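Side-chain contacts in precorrin-6Y C5,15-methyltransferase (Corynebacterium diphtheriae, PDB 3HM2), which probably transfers methyl groups from S-adenosyl-L-methionine during adenosylcobalamin biosynthesis, the chain here being the C-terminal domain of a longer protein: residues 39-44 with 70-75; 52-57 with 63-68; 125-130 with 134-139. All blocks are in the same frame, centred on the assembly; numbering follows the deposited sequence.

Contact 1 of 3, residues 39-44 with 70-75; sequences IAIEWL and INLGVS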
ATOM      1  N   ILE A  39      12.629 -21.724   4.206  1.00 58.36           N
ATOM      2  CA  ILE A  39      13.523 -20.861   4.968  1.00 56.74           C
ATOM      3  C   ILE A  39      14.747 -21.629   5.456  1.00 42.93           C
ATOM      4  O   ILE A  39      15.815 -21.051   5.658  1.00 60.52           O
ATOM      5  CB  ILE A  39      12.807 -20.233   6.178  1.00 54.07           C
ATOM      6  CG1 ILE A  39      11.476 -19.612   5.748  1.00 39.71           C
ATOM      7  CG2 ILE A  39      13.695 -19.194   6.843  1.00 60.01           C
ATOM      8  CD1 ILE A  39      11.462 -18.101   5.805  1.00 40.17           C
ATOM      9  N   ALA A  40      14.585 -22.935   5.643  1.00 40.72           N
ATOM     10  CA  ALA A  40      15.612 -23.751   6.279  1.00 41.19           C
ATOM     11  C   ALA A  40      16.812 -23.943   5.357  1.00 45.61           C
ATOM     12  O   ALA A  40      17.955 -23.722   5.757  1.00 45.17           O
ATOM     13  CB  ALA A  40      15.037 -25.097   6.693  1.00 43.52           C
ATOM     14  N   ILE A  41      16.544 -24.356   4.123  1.00 39.88           N
ATOM     15  CA  ILE A  41      17.604 -24.713   3.188  1.00 38.54           C
ATOM     16  C   ILE A  41      18.334 -23.473   2.683  1.00 42.25           C
ATOM     17  O   ILE A  41      19.493 -23.547   2.272  1.00 40.22           O
ATOM     18  CB  ILE A  41      17.053 -25.498   1.983  1.00 42.51           C
ATOM     19  CG1 ILE A  41      16.653 -26.913   2.406  1.00 41.98           C
ATOM     20  CG2 ILE A  41      18.079 -25.543   0.862  1.00 47.60           C
ATOM     21  CD1 ILE A  41      15.164 -27.173   2.340  1.00 43.26           C
ATOM     22  N   GLU A  42      17.649 -22.334   2.717  1.00 39.37           N
ATOM     23  CA  GLU A  42      18.283 -21.051   2.440  1.00 39.68           C
ATOM     24  C   GLU A  42      19.057 -20.545   3.653  1.00 39.46           C
ATOM     25  O   GLU A  42      20.214 -20.141   3.538  1.00 39.31           O
ATOM     26  CB  GLU A  42      17.238 -20.017   2.015  1.00 34.52           C
ATOM     27  CG  GLU A  42      17.809 -18.639   1.727  1.00 49.64           C
ATOM     28  CD  GLU A  42      19.036 -18.691   0.839  1.00 60.23           C
ATOM     29  OE1 GLU A  42      18.993 -19.384  -0.198  1.00 65.21           O
ATOM     30  OE2 GLU A  42      20.047 -18.039   1.179  1.00 55.38           O
ATOM     31  N   TRP A  43      18.412 -20.571   4.814  1.00 38.57           N
ATOM     32  CA  TRP A  43      19.091 -20.322   6.068  1.00 34.25           C
ATOM     33  C   TRP A  43      20.394 -21.113   6.053  1.00 39.80           C
ATOM     34  O   TRP A  43      21.448 -20.584   6.366  1.00 34.44           O
ATOM     35  CB  TRP A  43      18.164 -20.764   7.216  1.00 43.55           C
ATOM     36  CG  TRP A  43      18.807 -20.981   8.602  1.00 57.75           C
ATOM     37  CD1 TRP A  43      19.612 -22.031   8.987  1.00 57.28           C
ATOM     38  CD2 TRP A  43      18.647 -20.157   9.779  1.00 65.45           C
ATOM     39  NE1 TRP A  43      19.979 -21.893  10.310  1.00 59.02           N
ATOM     40  CE2 TRP A  43      19.403 -20.755  10.817  1.00 68.17           C
ATOM     41  CE3 TRP A  43      17.952 -18.970  10.051  1.00 51.00           C
ATOM     42  CZ2 TRP A  43      19.478 -20.204  12.100  1.00 56.81           C
ATOM     43  CZ3 TRP A  43      18.035 -18.427  11.325  1.00 47.96           C
ATOM     44  CH2 TRP A  43      18.788 -19.042  12.328  1.00 53.57           C
ATOM     45  N   LEU A  44      20.329 -22.380   5.657  1.00 41.90           N
ATOM     46  CA  LEU A  44      21.515 -23.232   5.666  1.00 35.72           C
ATOM     47  C   LEU A  44      22.435 -22.855   4.534  1.00 39.87           C
ATOM     48  O   LEU A  44      23.660 -22.820   4.700  1.00 42.05           O
ATOM     49  CB  LEU A  44      21.141 -24.703   5.514  1.00 24.55           C
ATOM     50  CG  LEU A  44      20.566 -25.539   6.654  1.00 33.80           C
ATOM     51  CD1 LEU A  44      20.735 -26.978   6.268  1.00 30.90           C
ATOM     52  CD2 LEU A  44      21.199 -25.273   8.043  1.00 36.09           C
ATOM     53  N   ILE A  70      19.960 -32.066   0.186  1.00 43.47           N
ATOM     54  CA  ILE A  70      21.016 -32.785  -0.518  1.00 45.08           C
ATOM     55  C   ILE A  70      21.453 -32.036  -1.772  1.00 39.60           C
ATOM     56  O   ILE A  70      22.618 -31.661  -1.908  1.00 40.86           O
ATOM     57  CB  ILE A  70      20.567 -34.205  -0.911  1.00 48.06           C
ATOM     58  CG1 ILE A  70      20.407 -35.078   0.335  1.00 49.09           C
ATOM     59  CG2 ILE A  70      21.558 -34.828  -1.881  1.00 33.60           C
ATOM     60  CD1 ILE A  70      19.834 -36.449   0.051  1.00 38.03           C
ATOM     61  N   ASN A  71      20.512 -31.820  -2.685  1.00 46.29           N
ATOM     62  CA  ASN A  71      20.823 -31.229  -3.981  1.00 54.35           C
ATOM     63  C   ASN A  71      21.385 -29.818  -3.851  1.00 52.66           C
ATOM     64  O   ASN A  71      21.735 -29.184  -4.846  1.00 59.36           O
ATOM     65  CB  ASN A  71      19.583 -31.220  -4.877  1.00 46.92           C
ATOM     66  CG  ASN A  71      18.996 -32.604  -5.076  1.00 59.05           C
ATOM     67  OD1 ASN A  71      19.503 -33.588  -4.537  1.00 58.81           O
ATOM     68  ND2 ASN A  71      17.924 -32.686  -5.854  1.00 53.69           N
ATOM     69  N   LEU A  72      21.471 -29.332  -2.616  1.00 44.83           N
ATOM     70  CA  LEU A  72      22.142 -28.069  -2.335  1.00 42.33           C
ATOM     71  C   LEU A  72      23.331 -28.271  -1.403  1.00 29.94           C
ATOM     72  O   LEU A  72      23.794 -27.331  -0.758  1.00 35.81           O
ATOM     73  CB  LEU A  72      21.161 -27.065  -1.725  1.00 40.15           C
ATOM     74  CG  LEU A  72      20.173 -26.408  -2.691  1.00 29.16           C
ATOM     75  CD1 LEU A  72      19.149 -25.579  -1.932  1.00 42.39           C
ATOM     76  CD2 LEU A  72      20.909 -25.554  -3.713  1.00 47.81           C
ATOM     77  N   GLY A  73      23.821 -29.505  -1.338  1.00 25.72           N
ATOM     78  CA  GLY A  73      24.938 -29.837  -0.472  1.00 42.46           C
ATOM     79  C   GLY A  73      24.700 -29.419   0.966  1.00 42.76           C
ATOM     80  O   GLY A  73      25.640 -29.299   1.751  1.00 37.90           O
ATOM     81  N   VAL A  74      23.436 -29.197   1.312  1.00 41.93           N
ATOM     82  CA  VAL A  74      23.059 -28.897   2.688  1.00 49.01           C
ATOM     83  C   VAL A  74      22.331 -30.073   3.329  1.00 58.33           C
ATOM     84  O   VAL A  74      21.443 -29.886   4.163  1.00 57.16           O
ATOM     85  CB  VAL A  74      22.165 -27.645   2.768  1.00 44.31           C
ATOM     86  CG1 VAL A  74      22.319 -26.970   4.122  1.00 51.44           C
ATOM     87  CG2 VAL A  74      22.501 -26.681   1.641  1.00 46.29           C
ATOM     88  N   SER A  75      22.710 -31.284   2.935  1.00 63.93           N
ATOM     89  CA  SER A  75      22.111 -32.508   3.503  1.00 60.05           C
ATOM     90  C   SER A  75      22.551 -32.827   4.955  1.00 56.66           C
ATOM     91  O   SER A  75      21.831 -33.481   5.716  1.00 52.27           O
ATOM     92  CB  SER A  75      22.425 -33.699   2.579  1.00 51.55           C
ATOM     93  OG  SER A  75      23.664 -33.522   1.890  1.00 39.78           O
TER
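The Schellman motif that ends helix 59-70 brings V74 against L44 and L72 against I41, both partners lying on helix 38-44. G73 is its C-prime residue: its positive phi of 53° is easily adopted without a side chain, and G73 N bonds to I70 O across the type I turn. After this reversal of the chain, the CA atoms of L44 and V74 lie 6.6 Å apart. Their CB atoms stand 4.2 Å apart, and V74 CB is 3.8 Å from L44 CD1. V74 sets CG1 anti to its backbone N (chi1 -153°), which aims this methyl at the leucine. The modelled separations of V74 CG1 from L44 are too short to be real, so the meeting is secure but its exact closeness is doubtful.

L44 also serves its own helix: its other methyl, CD2, lies in the plane of the W43 ring at its edge, 3.7 Å from W43 CD1. A branched leucine suits this spot because one methyl faces the loop while CD2 lies toward strand 50-55, where L44 touches T50 and A52. In the Rossmann-like methyltransferase fold this helix follows the glycine-rich turn after the first strand; A40 would be the alanine of a GxGxxA-type sequence, small enough to sit against strand 50-55. Strand 78-81 is touched by A40, I41 and L44 through I78.

L72 approaches I41 at about a right angle, again modelled too close for a reliable distance. Unlike the buried I41, L44 and V74, L72 lies at the surface, where R45 touches both it and V74. Near the end of helix 38-44, L44 O receives a hydrogen bond from R77 NH1.

Contact 2 of 3, residues 52-57 with 63-68; sequences AVCFEI and ERILSN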
ATOM      1  N   ALA A  52      19.743 -26.513  10.813  1.00 29.62           N
ATOM      2  CA  ALA A  52      18.337 -26.128  10.829  1.00 25.38           C
ATOM      3  C   ALA A  52      17.444 -27.320  11.157  1.00 39.41           C
ATOM      4  O   ALA A  52      17.780 -28.463  10.850  1.00 42.48           O
ATOM      5  CB  ALA A  52      17.939 -25.514   9.496  1.00 26.69           C
ATOM      6  N   VAL A  53      16.303 -27.044  11.782  1.00 37.46           N
ATOM      7  CA  VAL A  53      15.329 -28.087  12.099  1.00 33.21           C
ATOM      8  C   VAL A  53      13.967 -27.803  11.437  1.00 37.23           C
ATOM      9  O   VAL A  53      13.423 -26.676  11.484  1.00 33.15           O
ATOM     10  CB  VAL A  53      15.188 -28.388  13.621  1.00 28.65           C
ATOM     11  CG1 VAL A  53      14.180 -29.510  13.839  1.00 32.83           C
ATOM     12  CG2 VAL A  53      16.522 -28.776  14.228  1.00 26.15           C
ATOM     13  N   CYS A  54      13.451 -28.862  10.807  1.00 38.82           N
ATOM     14  CA  CYS A  54      12.236 -28.839  10.017  1.00 30.64           C
ATOM     15  C   CYS A  54      11.138 -29.699  10.651  1.00 25.11           C
ATOM     16  O   CYS A  54      11.414 -30.733  11.257  1.00 27.92           O
ATOM     17  CB  CYS A  54      12.566 -29.323   8.604  1.00 31.27           C
ATOM     18  SG  CYS A  54      13.326 -28.046   7.538  1.00 35.30           S
ATOM     19  N   PHE A  55       9.896 -29.268  10.506  1.00 33.80           N
ATOM     20  CA  PHE A  55       8.755 -29.938  11.131  1.00 39.27           C
ATOM     21  C   PHE A  55       7.602 -30.053  10.121  1.00 49.45           C
ATOM     22  O   PHE A  55       6.772 -29.148   9.991  1.00 53.89           O
ATOM     23  CB  PHE A  55       8.295 -29.177  12.400  1.00 37.28           C
ATOM     24  CG  PHE A  55       9.236 -29.317  13.607  1.00 32.66           C
ATOM     25  CD1 PHE A  55      10.172 -28.333  13.907  1.00 38.88           C
ATOM     26  CD2 PHE A  55       9.153 -30.410  14.452  1.00 34.88           C
ATOM     27  CE1 PHE A  55      11.027 -28.455  15.017  1.00 31.15           C
ATOM     28  CE2 PHE A  55       9.982 -30.523  15.560  1.00 31.64           C
ATOM     29  CZ  PHE A  55      10.923 -29.546  15.835  1.00 31.32           C
ATOM     30  N   GLU A  56       7.564 -31.169   9.404  1.00 52.15           N
ATOM     31  CA  GLU A  56       6.550 -31.414   8.378  1.00 45.11           C
ATOM     32  C   GLU A  56       5.719 -32.664   8.719  1.00 46.90           C
ATOM     33  O   GLU A  56       6.251 -33.702   9.102  1.00 45.28           O
ATOM     34  CB  GLU A  56       7.223 -31.555   7.001  1.00 41.35           C
ATOM     35  CG  GLU A  56       6.350 -32.114   5.880  1.00 33.97           C
ATOM     36  CD  GLU A  56       5.200 -31.206   5.503  1.00 49.33           C
ATOM     37  OE1 GLU A  56       5.450 -30.001   5.284  1.00 66.65           O
ATOM     38  OE2 GLU A  56       4.040 -31.689   5.425  1.00 50.58           O
ATOM     39  N   ILE A  57       4.407 -32.563   8.571  1.00 50.39           N
ATOM     40  CA  ILE A  57       3.522 -33.687   8.858  1.00 50.25           C
ATOM     41  C   ILE A  57       3.564 -34.826   7.816  1.00 49.49           C
ATOM     42  O   ILE A  57       3.555 -36.015   8.199  1.00 43.37           O
ATOM     43  CB  ILE A  57       2.085 -33.180   9.065  1.00 64.02           C
ATOM     44  CG1 ILE A  57       1.079 -34.106   8.371  1.00 79.96           C
ATOM     45  CG2 ILE A  57       1.957 -31.738   8.553  1.00 69.27           C
ATOM     46  CD1 ILE A  57      -0.318 -33.515   8.217  1.00 89.79           C
ATOM     47  N   GLU A  63      10.203 -36.123   2.517  1.00 62.82           N
ATOM     48  CA  GLU A  63      11.077 -36.767   1.528  1.00 73.31           C
ATOM     49  C   GLU A  63      11.613 -35.772   0.479  1.00 61.57           C
ATOM     50  O   GLU A  63      12.715 -35.946  -0.044  1.00 65.43           O
ATOM     51  CB  GLU A  63      10.376 -37.970   0.846  1.00 74.00           C
ATOM     52  CG  GLU A  63      10.432 -39.310   1.619  1.00 58.17           C
ATOM     53  CD  GLU A  63       9.780 -40.474   0.863  1.00 72.40           C
ATOM     54  OE1 GLU A  63       9.743 -40.446  -0.387  1.00 66.07           O
ATOM     55  OE2 GLU A  63       9.304 -41.421   1.526  1.00 73.48           O
ATOM     56  N   ARG A  64      10.841 -34.722   0.195  1.00 61.21           N
ATOM     57  CA  ARG A  64      11.216 -33.717  -0.813  1.00 66.45           C
ATOM     58  C   ARG A  64      12.036 -32.526  -0.266  1.00 57.35           C
ATOM     59  O   ARG A  64      12.785 -31.885  -1.007  1.00 45.66           O
ATOM     60  CB  ARG A  64       9.969 -33.213  -1.548  1.00 56.07           C
ATOM     61  CG  ARG A  64      10.234 -32.092  -2.532  1.00 69.56           C
ATOM     62  CD  ARG A  64      10.536 -32.604  -3.935  1.00 76.62           C
ATOM     63  NE  ARG A  64      10.795 -31.494  -4.852  1.00 82.39           N
ATOM     64  CZ  ARG A  64      10.795 -31.598  -6.177  1.00 88.75           C
ATOM     65  NH1 ARG A  64      10.543 -32.769  -6.751  1.00 80.70           N
ATOM     66  NH2 ARG A  64      11.044 -30.532  -6.929  1.00 91.00           N
ATOM     67  N   ILE A  65      11.889 -32.230   1.024  1.00 58.83           N
ATOM     68  CA  ILE A  65      12.677 -31.191   1.674  1.00 49.87           C
ATOM     69  C   ILE A  65      14.126 -31.650   1.748  1.00 53.90           C
ATOM     70  O   ILE A  65      15.049 -30.940   1.334  1.00 54.79           O
ATOM     71  CB  ILE A  65      12.207 -30.953   3.114  1.00 46.89           C
ATOM     72  CG1 ILE A  65      10.707 -30.685   3.173  1.00 48.14           C
ATOM     73  CG2 ILE A  65      12.947 -29.791   3.716  1.00 55.70           C
ATOM     74  CD1 ILE A  65      10.175 -30.663   4.592  1.00 44.72           C
ATOM     75  N   LEU A  66      14.326 -32.850   2.280  1.00 52.41           N
ATOM     76  CA  LEU A  66      15.665 -33.411   2.426  1.00 50.98           C
ATOM     77  C   LEU A  66      16.306 -33.668   1.067  1.00 49.66           C
ATOM     78  O   LEU A  66      17.513 -33.496   0.896  1.00 51.05           O
ATOM     79  CB  LEU A  66      15.618 -34.706   3.239  1.00 50.21           C
ATOM     80  CG  LEU A  66      16.944 -35.452   3.403  1.00 61.47           C
ATOM     81  CD1 LEU A  66      17.868 -34.702   4.349  1.00 58.81           C
ATOM     82  CD2 LEU A  66      16.705 -36.872   3.893  1.00 68.68           C
ATOM     83  N   SER A  67      15.490 -34.082   0.102  1.00 43.05           N
ATOM     84  CA  SER A  67      15.942 -34.218  -1.278  1.00 45.55           C
ATOM     85  C   SER A  67      16.615 -32.939  -1.766  1.00 48.52           C
ATOM     86  O   SER A  67      17.660 -32.984  -2.414  1.00 48.82           O
ATOM     87  CB  SER A  67      14.771 -34.578  -2.192  1.00 45.52           C
ATOM     88  OG  SER A  67      15.048 -35.751  -2.938  1.00 48.26           O
ATOM     89  N   ASN A  68      16.008 -31.799  -1.450  1.00 52.88           N
ATOM     90  CA  ASN A  68      16.498 -30.512  -1.926  1.00 46.02           C
ATOM     91  C   ASN A  68      17.673 -30.002  -1.100  1.00 45.71           C
ATOM     92  O   ASN A  68      18.527 -29.270  -1.602  1.00 52.33           O
ATOM     93  CB  ASN A  68      15.371 -29.477  -1.933  1.00 55.74           C
ATOM     94  CG  ASN A  68      14.465 -29.611  -3.142  1.00 70.14           C
ATOM     95  OD1 ASN A  68      14.765 -30.353  -4.078  1.00 64.61           O
ATOM     96  ND2 ASN A  68      13.351 -28.889  -3.128  1.00 77.81           N
TER
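I65 reaches from helix 59-70 toward strand 50-55 with its two branches divided between C54 and E56. Its CG2, anti to the backbone N, meets C54 SG at 4.2 Å. The longer branch runs out straight (chi2 171°) and places CD1 3.9 Å from E56 CB. Because C54 and E56 are two residues apart, their CB atoms leave the same side of the chain and both face the helix, whereas F55 between them points away. The CA atoms of C54 and I65 are still 8.7 Å apart, a gap that suits a beta-branched, elongated isoleucine opposite a compact cysteine.

E56 touches I65 through its aliphatic root alone. CG stands anti to the backbone N (chi1 167°), and a bend at chi2 (66°) swings the carboxylate off the line of the isoleucine. The acid is then held by polar partners: OE2 takes a hydrogen bond from S58 N, and OE1 has a weak one with S36 OG. A glutamate thus combines a carbon stem for the core with two oxygens that tie together the loops after the first and second strands.

E63, on the same helix, serves both the calcium and the magnesium site observed for this protein, E59 the calcium and E60 the magnesium site; neither ion is bound to this chain, and the side chain of E56 lies about 8 Å from those of E59 and E60. The buried I65 also packs on I41 and V80, filling the interior of a beta-alpha-beta crossover in which helix 59-70 connects the parallel neighbours 50-55 and 78-81.

Contact 3 of 3, residues 125-130 with 134-139; sequences ANAVTV and QMLWAL
L136 is the apolar centre of a strand-turn-helix unit, in which strand 122-127 of the mixed sheet leads through a short turn into helix 130-143. On its tightly packed side the leucine spreads its methyls over two alanines of the strand. CD1 lies 3.7 Å from A127 CB, and CD2 lies 3.8 Å from A125 CB. With CG anti to the carbonyl carbon (chi1 -62°), the fork opens toward the sheet, so each branch finds one alanine. The single methyl of alanine suits the strand here because it lets the helix come close: the CA atoms of A127 and L136 are 7.7 Å apart. N126, between the alanines, points the other way, and its OD1 accepts a hydrogen bond from Q172 NE2. L104, I147, H171 and W173 also pack against L136, which is buried.

The loose side is confined to V128, which is exposed, and the outer end of Q134, whose extended chain crosses V130 obliquely; the modelled approach of its amide oxygen to V130 CG1 is too short to trust. V130 itself is buried: M164 of the second subunit packs on it, F161 of that subunit on T129, and W137 of the third subunit on V130 and Q134. Within the chain, the in-plane edge of the W137 ring faces Q134 CA, 3.9 Å from W137 CD1. T129 suits the N-cap, its OG1 accepting from S132 N. The first helical turn is then closed by Q134 N donating to V130 O at 2.8 Å, with an N-H...O angle of 150° and the donor almost in line with the carbonyl.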
ATOM      1  N   ALA A 125       7.972 -14.435  12.804  1.00 35.77           N
ATOM      2  CA  ALA A 125       6.752 -15.084  12.309  1.00 38.31           C
ATOM      3  C   ALA A 125       6.069 -14.326  11.158  1.00 32.05           C
ATOM      4  O   ALA A 125       6.237 -13.125  11.008  1.00 27.04           O
ATOM      5  CB  ALA A 125       5.766 -15.325  13.455  1.00 31.17           C
ATOM      6  N   ASN A 126       5.323 -15.065  10.344  1.00 32.89           N
ATOM      7  CA  ASN A 126       4.611 -14.524   9.203  1.00 22.58           C
ATOM      8  C   ASN A 126       3.165 -14.806   9.333  1.00 33.30           C
ATOM      9  O   ASN A 126       2.775 -15.904   9.743  1.00 37.65           O
ATOM     10  CB  ASN A 126       5.053 -15.190   7.917  1.00 30.42           C
ATOM     11  CG  ASN A 126       6.223 -14.511   7.306  1.00 36.65           C
ATOM     12  OD1 ASN A 126       6.846 -13.654   7.932  1.00 32.09           O
ATOM     13  ND2 ASN A 126       6.543 -14.882   6.074  1.00 40.54           N
ATOM     14  N   ALA A 127       2.370 -13.820   8.934  1.00 31.90           N
ATOM     15  CA  ALA A 127       0.924 -13.899   8.961  1.00 37.82           C
ATOM     16  C   ALA A 127       0.477 -13.387   7.621  1.00 39.84           C
ATOM     17  O   ALA A 127       1.151 -12.566   7.022  1.00 32.53           O
ATOM     18  CB  ALA A 127       0.338 -13.009  10.090  1.00 31.57           C
ATOM     19  N   VAL A 128      -0.681 -13.831   7.162  1.00 49.90           N
ATOM     20  CA  VAL A 128      -1.096 -13.501   5.813  1.00 39.23           C
ATOM     21  C   VAL A 128      -2.589 -13.234   5.812  1.00 36.83           C
ATOM     22  O   VAL A 128      -3.169 -12.842   4.811  1.00 46.74           O
ATOM     23  CB  VAL A 128      -0.804 -14.690   4.929  1.00 43.62           C
ATOM     24  CG1 VAL A 128      -1.459 -15.902   5.543  1.00 42.39           C
ATOM     25  CG2 VAL A 128      -1.281 -14.447   3.503  1.00 45.13           C
ATOM     26  N   THR A 129      -3.210 -13.464   6.957  1.00 37.41           N
ATOM     27  CA  THR A 129      -4.641 -13.294   7.098  1.00 35.30           C
ATOM     28  C   THR A 129      -4.812 -12.391   8.279  1.00 41.76           C
ATOM     29  O   THR A 129      -3.849 -12.153   9.021  1.00 37.97           O
ATOM     30  CB  THR A 129      -5.353 -14.606   7.493  1.00 35.48           C
ATOM     31  OG1 THR A 129      -4.851 -15.042   8.757  1.00 24.68           O
ATOM     32  CG2 THR A 129      -5.144 -15.693   6.466  1.00 39.25           C
ATOM     33  N   VAL A 130      -6.041 -11.929   8.495  1.00 32.26           N
ATOM     34  CA  VAL A 130      -6.303 -11.032   9.610  1.00 30.65           C
ATOM     35  C   VAL A 130      -6.233 -11.788  10.902  1.00 33.34           C
ATOM     36  O   VAL A 130      -5.588 -11.347  11.853  1.00 39.58           O
ATOM     37  CB  VAL A 130      -7.667 -10.336   9.524  1.00 39.89           C
ATOM     38  CG1 VAL A 130      -8.153  -9.967  10.926  1.00 34.34           C
ATOM     39  CG2 VAL A 130      -7.571  -9.112   8.620  1.00 36.64           C
ATOM     40  N   GLN A 134      -3.845 -10.479  13.863  1.00 48.17           N
ATOM     41  CA  GLN A 134      -4.263  -9.902  15.143  1.00 44.02           C
ATOM     42  C   GLN A 134      -3.676 -10.705  16.316  1.00 39.75           C
ATOM     43  O   GLN A 134      -3.608 -10.234  17.450  1.00 43.88           O
ATOM     44  CB  GLN A 134      -5.789  -9.815  15.240  1.00 46.30           C
ATOM     45  CG  GLN A 134      -6.517  -9.422  13.963  1.00 39.27           C
ATOM     46  CD  GLN A 134      -8.017  -9.460  14.159  1.00 46.50           C
ATOM     47  OE1 GLN A 134      -8.712 -10.375  13.694  1.00 45.28           O
ATOM     48  NE2 GLN A 134      -8.523  -8.479  14.889  1.00 44.71           N
HETATM   49  N   MSE A 135      -3.248 -11.922  16.018  1.00 38.49           N
HETATM   50  CA  MSE A 135      -2.542 -12.767  16.967  1.00 30.15           C
HETATM   51  C   MSE A 135      -1.077 -12.329  17.159  1.00 37.73           C
HETATM   52  O   MSE A 135      -0.574 -12.307  18.289  1.00 33.70           O
HETATM   53  CB  MSE A 135      -2.625 -14.218  16.481  1.00 35.81           C
HETATM   54  CG  MSE A 135      -1.572 -15.171  17.036  1.00 49.35           C
HETATM   55 SE   MSE A 135      -2.208 -16.043  18.651  1.00 82.66          SE
HETATM   56  CE  MSE A 135      -0.962 -17.547  18.717  1.00 69.12           C
ATOM     57  N   LEU A 136      -0.384 -11.984  16.074  1.00 32.22           N
ATOM     58  CA  LEU A 136       0.960 -11.431  16.229  1.00 37.09           C
ATOM     59  C   LEU A 136       0.864 -10.236  17.188  1.00 31.69           C
ATOM     60  O   LEU A 136       1.797  -9.940  17.933  1.00 25.92           O
ATOM     61  CB  LEU A 136       1.555 -10.955  14.893  1.00 29.85           C
ATOM     62  CG  LEU A 136       1.850 -11.801  13.649  1.00 32.80           C
ATOM     63  CD1 LEU A 136       2.169 -10.848  12.479  1.00 33.24           C
ATOM     64  CD2 LEU A 136       2.973 -12.819  13.840  1.00 36.22           C
ATOM     65  N   TRP A 137      -0.277  -9.552  17.153  1.00 39.98           N
ATOM     66  CA  TRP A 137      -0.452  -8.283  17.857  1.00 37.77           C
ATOM     67  C   TRP A 137      -0.662  -8.546  19.334  1.00 43.10           C
ATOM     68  O   TRP A 137      -0.453  -7.670  20.162  1.00 53.96           O
ATOM     69  CB  TRP A 137      -1.639  -7.474  17.275  1.00 33.31           C
ATOM     70  CG  TRP A 137      -1.284  -6.693  16.045  1.00 31.96           C
ATOM     71  CD1 TRP A 137      -1.803  -6.847  14.784  1.00 32.36           C
ATOM     72  CD2 TRP A 137      -0.309  -5.645  15.951  1.00 28.73           C
ATOM     73  NE1 TRP A 137      -1.214  -5.951  13.914  1.00 20.17           N
ATOM     74  CE2 TRP A 137      -0.287  -5.212  14.607  1.00 25.59           C
ATOM     75  CE3 TRP A 137       0.541  -5.016  16.877  1.00 35.00           C
ATOM     76  CZ2 TRP A 137       0.557  -4.179  14.171  1.00 26.28           C
ATOM     77  CZ3 TRP A 137       1.392  -3.990  16.434  1.00 19.99           C
ATOM     78  CH2 TRP A 137       1.385  -3.588  15.098  1.00 17.04           C
ATOM     79  N   ALA A 138      -1.083  -9.764  19.648  1.00 41.03           N
ATOM     80  CA  ALA A 138      -1.383 -10.151  21.010  1.00 39.93           C
ATOM     81  C   ALA A 138      -0.129 -10.739  21.650  1.00 45.18           C
ATOM     82  O   ALA A 138       0.206 -10.434  22.801  1.00 46.86           O
ATOM     83  CB  ALA A 138      -2.509 -11.161  21.006  1.00 44.48           C
ATOM     84  N   LEU A 139       0.565 -11.588  20.898  1.00 48.44           N
ATOM     85  CA  LEU A 139       1.854 -12.115  21.328  1.00 40.22           C
ATOM     86  C   LEU A 139       2.918 -11.023  21.345  1.00 46.21           C
ATOM     87  O   LEU A 139       3.873 -11.084  22.119  1.00 47.83           O
ATOM     88  CB  LEU A 139       2.294 -13.264  20.419  1.00 45.75           C
ATOM     89  CG  LEU A 139       1.287 -14.400  20.227  1.00 51.55           C
ATOM     90  CD1 LEU A 139       1.740 -15.337  19.119  1.00 43.61           C
ATOM     91  CD2 LEU A 139       1.081 -15.160  21.528  1.00 56.62           C
TER

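Along the chain, contact 2 (52-57 with 63-68) lies within the span bracketed by contact 1 (39-44 with 70-75), and contact 3 (125-130 with 134-139) follows both. Contacts 1 and 2 have centres 10 Å apart and touch, A40 CB lying 3.5 Å from C54 SG and I41 CD1 3.7 Å from I65 CG2, so helices 38-44 and 59-70 and strand 50-55 share one core. Contact 3 sits across the chain's centre, its own centre 27 Å from that of contact 1 and 25 Å from that of contact 2. The common sheet spans the two regions: the metal-site glutamates lie on contact 2's helix, while contact 3 borders other subunits.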